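Side-chain contacts in ricin B-related lectin (Polyporus squamosus, PDB 5MUA), which binds galactose through its beta-trefoil lectin part and carries a calcium-binding papain-like protease domain that takes up the cysteine-protease inhibitor E-64: residues B[209-214]-B[266-271]; B[217-222]-B[234-239]. One frame throughout, in Å; residues are numbered along the deposited sequence.

Contact 1. Residues B[209-214]-B[266-271]. With CA (calcium ion), chain H; CA (calcium ion), chain I.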
loop_
_atom_site.group_PDB
_atom_site.type_symbol
_atom_site.label_atom_id
_atom_site.label_comp_id
_atom_site.label_asym_id
_atom_site.label_seq_id
_atom_site.Cartn_x
_atom_site.Cartn_y
_atom_site.Cartn_z
ATOM N N ASP B 209 3.548 10.518 1.371
ATOM C CA ASP B 209 2.502 9.709 0.841
ATOM C C ASP B 209 2.949 8.275 0.591
ATOM O O ASP B 209 2.166 7.337 0.805
ATOM C CB ASP B 209 1.808 10.331 -0.372
ATOM C CG ASP B 209 2.749 10.557 -1.581
ATOM O OD1 ASP B 209 2.928 9.620 -2.388
ATOM O OD2 ASP B 209 3.323 11.678 -1.631
ATOM N N ASP B 210 4.164 8.086 0.134
ATOM C CA ASP B 210 4.653 6.765 -0.217
ATOM C C ASP B 210 4.946 5.944 1.054
ATOM O O ASP B 210 4.589 4.803 1.143
ATOM C CB ASP B 210 5.871 6.878 -1.111
ATOM C CG ASP B 210 5.535 7.600 -2.382
ATOM O OD1 ASP B 210 4.776 7.004 -3.179
ATOM O OD2 ASP B 210 5.918 8.782 -2.488
ATOM N N PHE B 211 5.590 6.582 2.038
ATOM C CA PHE B 211 5.828 5.916 3.310
ATOM C C PHE B 211 4.522 5.441 3.896
ATOM O O PHE B 211 4.475 4.275 4.328
ATOM C CB PHE B 211 6.528 6.828 4.301
ATOM C CG PHE B 211 8.007 6.995 4.029
ATOM C CD1 PHE B 211 8.931 6.099 4.549
ATOM C CD2 PHE B 211 8.464 8.020 3.195
ATOM C CE1 PHE B 211 10.268 6.211 4.266
ATOM C CE2 PHE B 211 9.814 8.162 2.924
ATOM C CZ PHE B 211 10.719 7.225 3.443
ATOM N N ALA B 212 3.491 6.292 3.928
ATOM C CA ALA B 212 2.248 5.935 4.568
ATOM C C ALA B 212 1.458 4.836 3.801
ATOM O O ALA B 212 0.874 3.905 4.359
ATOM C CB ALA B 212 1.401 7.166 4.860
ATOM N N THR B 213 1.484 4.964 2.492
ATOM C CA THR B 213 0.776 3.986 1.648
ATOM C C THR B 213 1.491 2.660 1.658
ATOM O O THR B 213 0.839 1.628 1.728
ATOM C CB THR B 213 0.636 4.522 0.203
ATOM O OG1 THR B 213 -0.196 5.643 0.251
ATOM C CG2 THR B 213 -0.048 3.478 -0.731
ATOM N N VAL B 214 2.817 2.649 1.524
ATOM C CA VAL B 214 3.579 1.444 1.492
ATOM C C VAL B 214 3.447 0.739 2.873
ATOM O O VAL B 214 3.286 -0.477 2.896
ATOM C CB VAL B 214 5.067 1.654 1.091
ATOM C CG1 VAL B 214 5.903 0.403 1.304
ATOM C CG2 VAL B 214 5.136 2.058 -0.381
ATOM N N GLU B 266 4.225 7.506 12.520
ATOM C CA GLU B 266 5.051 8.102 11.475
ATOM C C GLU B 266 5.825 7.004 10.747
ATOM O O GLU B 266 6.814 6.501 11.272
ATOM C CB GLU B 266 5.995 9.147 12.065
ATOM C CG GLU B 266 7.022 9.676 11.082
ATOM C CD GLU B 266 6.298 10.157 9.836
ATOM O OE1 GLU B 266 6.456 9.520 8.824
ATOM O OE2 GLU B 266 5.595 11.154 9.951
ATOM N N PRO B 267 5.426 6.624 9.499
ATOM C CA PRO B 267 6.066 5.484 8.872
ATOM C C PRO B 267 7.507 5.761 8.333
ATOM O O PRO B 267 8.177 4.823 7.963
ATOM C CB PRO B 267 5.118 5.162 7.679
ATOM C CG PRO B 267 4.510 6.464 7.365
ATOM C CD PRO B 267 4.243 7.059 8.730
ATOM N N GLN B 268 7.969 7.004 8.350
ATOM C CA GLN B 268 9.370 7.291 8.051
ATOM C C GLN B 268 10.305 6.894 9.162
ATOM O O GLN B 268 11.424 6.513 8.830
ATOM C CB GLN B 268 9.626 8.759 7.811
ATOM C CG GLN B 268 8.942 9.187 6.538
ATOM C CD GLN B 268 9.210 10.618 6.245
ATOM O OE1 GLN B 268 10.360 11.087 6.326
ATOM N NE2 GLN B 268 8.187 11.320 5.899
ATOM N N ASN B 269 9.838 6.839 10.431
ATOM C CA ASN B 269 10.804 6.575 11.519
ATOM C C ASN B 269 10.245 5.742 12.651
ATOM O O ASN B 269 10.883 5.619 13.682
ATOM C CB ASN B 269 11.358 7.866 12.079
ATOM C CG ASN B 269 10.291 8.768 12.712
ATOM O OD1 ASN B 269 9.231 8.348 13.107
ATOM N ND2 ASN B 269 10.560 10.044 12.727
ATOM N N GLY B 270 9.051 5.194 12.481
ATOM C CA GLY B 270 8.533 4.215 13.444
ATOM C C GLY B 270 8.046 4.787 14.788
ATOM O O GLY B 270 7.905 4.018 15.727
ATOM N N THR B 271 7.816 6.091 14.883
ATOM C CA THR B 271 7.396 6.748 16.104
ATOM C C THR B 271 5.914 6.951 16.155
ATOM O O THR B 271 5.243 6.947 15.126
ATOM C CB THR B 271 8.114 8.067 16.345
ATOM O OG1 THR B 271 7.824 8.952 15.263
ATOM C CG2 THR B 271 9.669 7.890 16.485
HETATM CA CA CA H . 4.802 10.661 -3.529
HETATM CA CA CA I . 4.024 13.808 -2.265
HETATM O O HOH W 1 4.312 8.761 -5.066
HETATM O O HOH W 2 4.500 16.278 -2.586
#
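Q268 lays its CG over the centre of the F211 ring, a CH-pi contact 3.5 Å from CG to the ring centroid and 14° off the normal. It joins helix 208-226 of the papain-like domain to the turn between strands 261-266 and 271-273. F211 leaves the helix toward the turn with CG anti to its carbonyl carbon (chi1 -77°), which presents the ring to Q268. The glutamine runs extended beyond CG, crossing the phenylalanine at about a right angle, and its amide is 28° from parallel to the ring.

The packing is equally close beside it, where the P267 ring presses on the helix backbone: P267 CB is 3.5 Å from F211 O, and P267 CG is 3.6 Å from A212 N. P267 CG also meets F211 CB at 3.7 Å. Beyond these two tight patches, on the outer side, the turn loosens toward solvent. There exposed N269 makes an Asx turn, its OD1 taking both the N-H and the hydroxyl of T271 from one face of its plane.

At the start of the helix, D209 chelates one calcium ion with both carboxylate oxygens and shares OD2 with a second calcium; D210 OD2 binds the first, while D210 OD1 accepts from a water on that ion. T213 OG1 and N reach D209 O from opposite faces, steadying the residue's backbone. D207 and E204 contribute to the calcium cluster, as do S175 and D176 of the second subunit, so the helix start lies at a subunit junction.

C208, H248 and E266 are placed consistently with a Cys-His-Glu triad: E266 OE2 bonds H248 NE2, while its OE1 accepts Q268 N through the anti lone pair at 3.0 Å.

Contact 2. Residues B[217-222]-B[234-239]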
loop_
_atom_site.group_PDB
_atom_site.type_symbol
_atom_site.label_atom_id
_atom_site.label_comp_id
_atom_site.label_asym_id
_atom_site.label_seq_id
_atom_site.Cartn_x
_atom_site.Cartn_y
_atom_site.Cartn_z
ATOM N N GLY B 217 0.215 -1.035 3.106
ATOM C CA GLY B 217 0.334 -2.317 2.392
ATOM C C GLY B 217 1.167 -3.380 3.066
ATOM O O GLY B 217 0.836 -4.631 3.010
ATOM N N ALA B 218 2.238 -2.950 3.730
ATOM C CA ALA B 218 3.056 -3.886 4.525
ATOM C C ALA B 218 2.231 -4.606 5.606
ATOM O O ALA B 218 2.409 -5.781 5.835
ATOM C CB ALA B 218 4.261 -3.179 5.151
ATOM N N VAL B 219 1.335 -3.859 6.248
ATOM C CA VAL B 219 0.504 -4.412 7.340
ATOM C C VAL B 219 -0.438 -5.397 6.676
ATOM O O VAL B 219 -0.567 -6.520 7.185
ATOM C CB VAL B 219 -0.257 -3.340 8.107
ATOM C CG1 VAL B 219 -1.173 -3.998 9.137
ATOM C CG2 VAL B 219 0.765 -2.480 8.833
ATOM N N ALA B 220 -1.013 -5.013 5.535
ATOM C CA ALA B 220 -1.965 -5.927 4.860
ATOM C C ALA B 220 -1.256 -7.265 4.470
ATOM O O ALA B 220 -1.804 -8.343 4.627
ATOM C CB ALA B 220 -2.572 -5.258 3.649
ATOM N N LYS B 221 -0.048 -7.195 3.913
ATOM C CA LYS B 221 0.677 -8.407 3.532
ATOM C C LYS B 221 1.043 -9.209 4.756
ATOM O O LYS B 221 0.957 -10.429 4.721
ATOM C CB LYS B 221 1.937 -8.112 2.667
ATOM C CG LYS B 221 1.620 -7.411 1.334
ATOM C CD LYS B 221 2.889 -7.154 0.510
ATOM C CE LYS B 221 3.437 -8.475 -0.026
ATOM N NZ LYS B 221 4.455 -8.414 -1.119
ATOM N N TRP B 222 1.451 -8.548 5.824
ATOM C CA TRP B 222 1.727 -9.283 7.076
ATOM C C TRP B 222 0.512 -10.084 7.566
ATOM O O TRP B 222 0.652 -11.254 7.993
ATOM C CB TRP B 222 2.267 -8.326 8.139
ATOM C CG TRP B 222 2.757 -8.981 9.409
ATOM C CD1 TRP B 222 4.030 -9.486 9.686
ATOM C CD2 TRP B 222 1.993 -9.132 10.597
ATOM N NE1 TRP B 222 4.063 -9.942 11.013
ATOM C CE2 TRP B 222 2.829 -9.751 11.574
ATOM C CE3 TRP B 222 0.696 -8.798 10.934
ATOM C CZ2 TRP B 222 2.372 -9.993 12.897
ATOM C CZ3 TRP B 222 0.238 -9.047 12.222
ATOM C CH2 TRP B 222 1.075 -9.644 13.177
ATOM N N LEU B 234 -6.742 -6.400 9.419
ATOM C CA LEU B 234 -5.902 -5.697 10.380
ATOM C C LEU B 234 -6.105 -4.203 10.259
ATOM O O LEU B 234 -6.018 -3.640 9.139
ATOM C CB LEU B 234 -4.420 -6.045 10.139
ATOM C CG LEU B 234 -3.976 -7.521 10.173
ATOM C CD1 LEU B 234 -2.482 -7.619 10.091
ATOM C CD2 LEU B 234 -4.487 -8.324 11.361
ATOM N N LEU B 235 -6.365 -3.525 11.373
ATOM C CA LEU B 235 -6.528 -2.071 11.357
ATOM C C LEU B 235 -5.220 -1.367 11.115
ATOM O O LEU B 235 -4.312 -1.506 11.881
ATOM C CB LEU B 235 -7.127 -1.533 12.669
ATOM C CG LEU B 235 -7.378 -0.004 12.679
ATOM C CD1 LEU B 235 -8.275 0.477 11.538
ATOM C CD2 LEU B 235 -7.902 0.430 14.012
ATOM N N CYS B 236 -5.130 -0.650 9.982
ATOM C CA CYS B 236 -3.978 0.207 9.760
ATOM C C CYS B 236 -4.513 1.380 8.953
ATOM O O CYS B 236 -4.746 1.261 7.779
ATOM C CB CYS B 236 -2.872 -0.505 8.976
ATOM S SG CYS B 236 -1.436 0.570 8.696
ATOM N N GLY B 237 -4.699 2.488 9.604
ATOM C CA GLY B 237 -5.218 3.692 8.944
ATOM C C GLY B 237 -4.185 4.463 8.141
ATOM O O GLY B 237 -2.982 4.459 8.470
ATOM N N LEU B 238 -4.690 5.087 7.102
ATOM C CA LEU B 238 -3.978 6.116 6.308
ATOM C C LEU B 238 -4.682 7.446 6.546
ATOM O O LEU B 238 -5.937 7.485 6.551
ATOM C CB LEU B 238 -3.986 5.775 4.828
ATOM C CG LEU B 238 -3.381 6.796 3.851
ATOM C CD1 LEU B 238 -1.907 6.995 4.180
ATOM C CD2 LEU B 238 -3.469 6.237 2.464
ATOM N N MET B 239 -3.901 8.518 6.792
ATOM C CA MET B 239 -4.466 9.848 6.911
ATOM C C MET B 239 -3.592 10.825 6.081
ATOM O O MET B 239 -2.418 10.658 5.994
ATOM C CB MET B 239 -4.469 10.326 8.393
ATOM C CG MET B 239 -5.831 10.346 8.973
ATOM S SD MET B 239 -5.601 10.785 10.697
ATOM C CE MET B 239 -7.204 10.149 11.153
#
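V219 and C236 meet side chain to side chain, each directed at the other segment: V219 CG2 lies 3.8 Å from C236 SG, and V219 CG1 lies 3.9 Å from C236 CB. The valine thus straddles the cysteine, one methyl near the sulfur and the other near its CB. With CG1 anti to the backbone N (chi1 175°), V219 also turns that methyl toward L234, whose CD1 is 4.0 Å from V219 CG1.

In one of the two conformers of L234, CD1 sits in a corner between helix backbone and aromatic ring; its contacts are therefore less certain than the V219-C236 pair. There it approaches V219 O to 3.6 Å and reaches the edge of the W222 indole in the ring plane, 3.5 Å from W222 CE3 and 3.7 Å from W222 CZ3, a methyl group abutting the benzo rim. The two side chains cross at about a right angle.

These residues join helix 208-226 of the papain-like domain to the start of strand 233-243, which follows it closely in sequence; C236 is in the irregular stretch just before the regular strand resumes at G237. V219 and W222, three residues apart, lie on the same side of the helix, and W222 N bonds A218 O at 2.9 Å.

Further out, K216 NZ donates to C236 O, tying the cysteine's carbonyl to the preceding turn of the helix, and F253 of strand 246-255 packs on C236. I190 of helix 184-194 touches both V219 and W222. A220 points away from the strand and packs on D210 of the second subunit, while V214 of that subunit meets K221.

Overall arrangement
Contacts 1 and 2 are centred 11 Å apart along helix 208-226, their touching residues two to three turns from each other, contact 1 near its start and contact 2 farther along. In chain order the helix segments 209-214 and 217-222 come first, then 234-239 and finally 266-271, so contact 2 falls wholly within the span that contact 1 bridges. The two touch where A212 CB packs 3.4 Å from L238 CD1. Both lie within the Agglutinin C-terminal range and both meet the second subunit. The same helix therefore carries calcium ligands and borders the E-64 pocket at its start, while farther on it packs against strand 233-243 and helix 184-194, linking pocket, sheet and dimer interface.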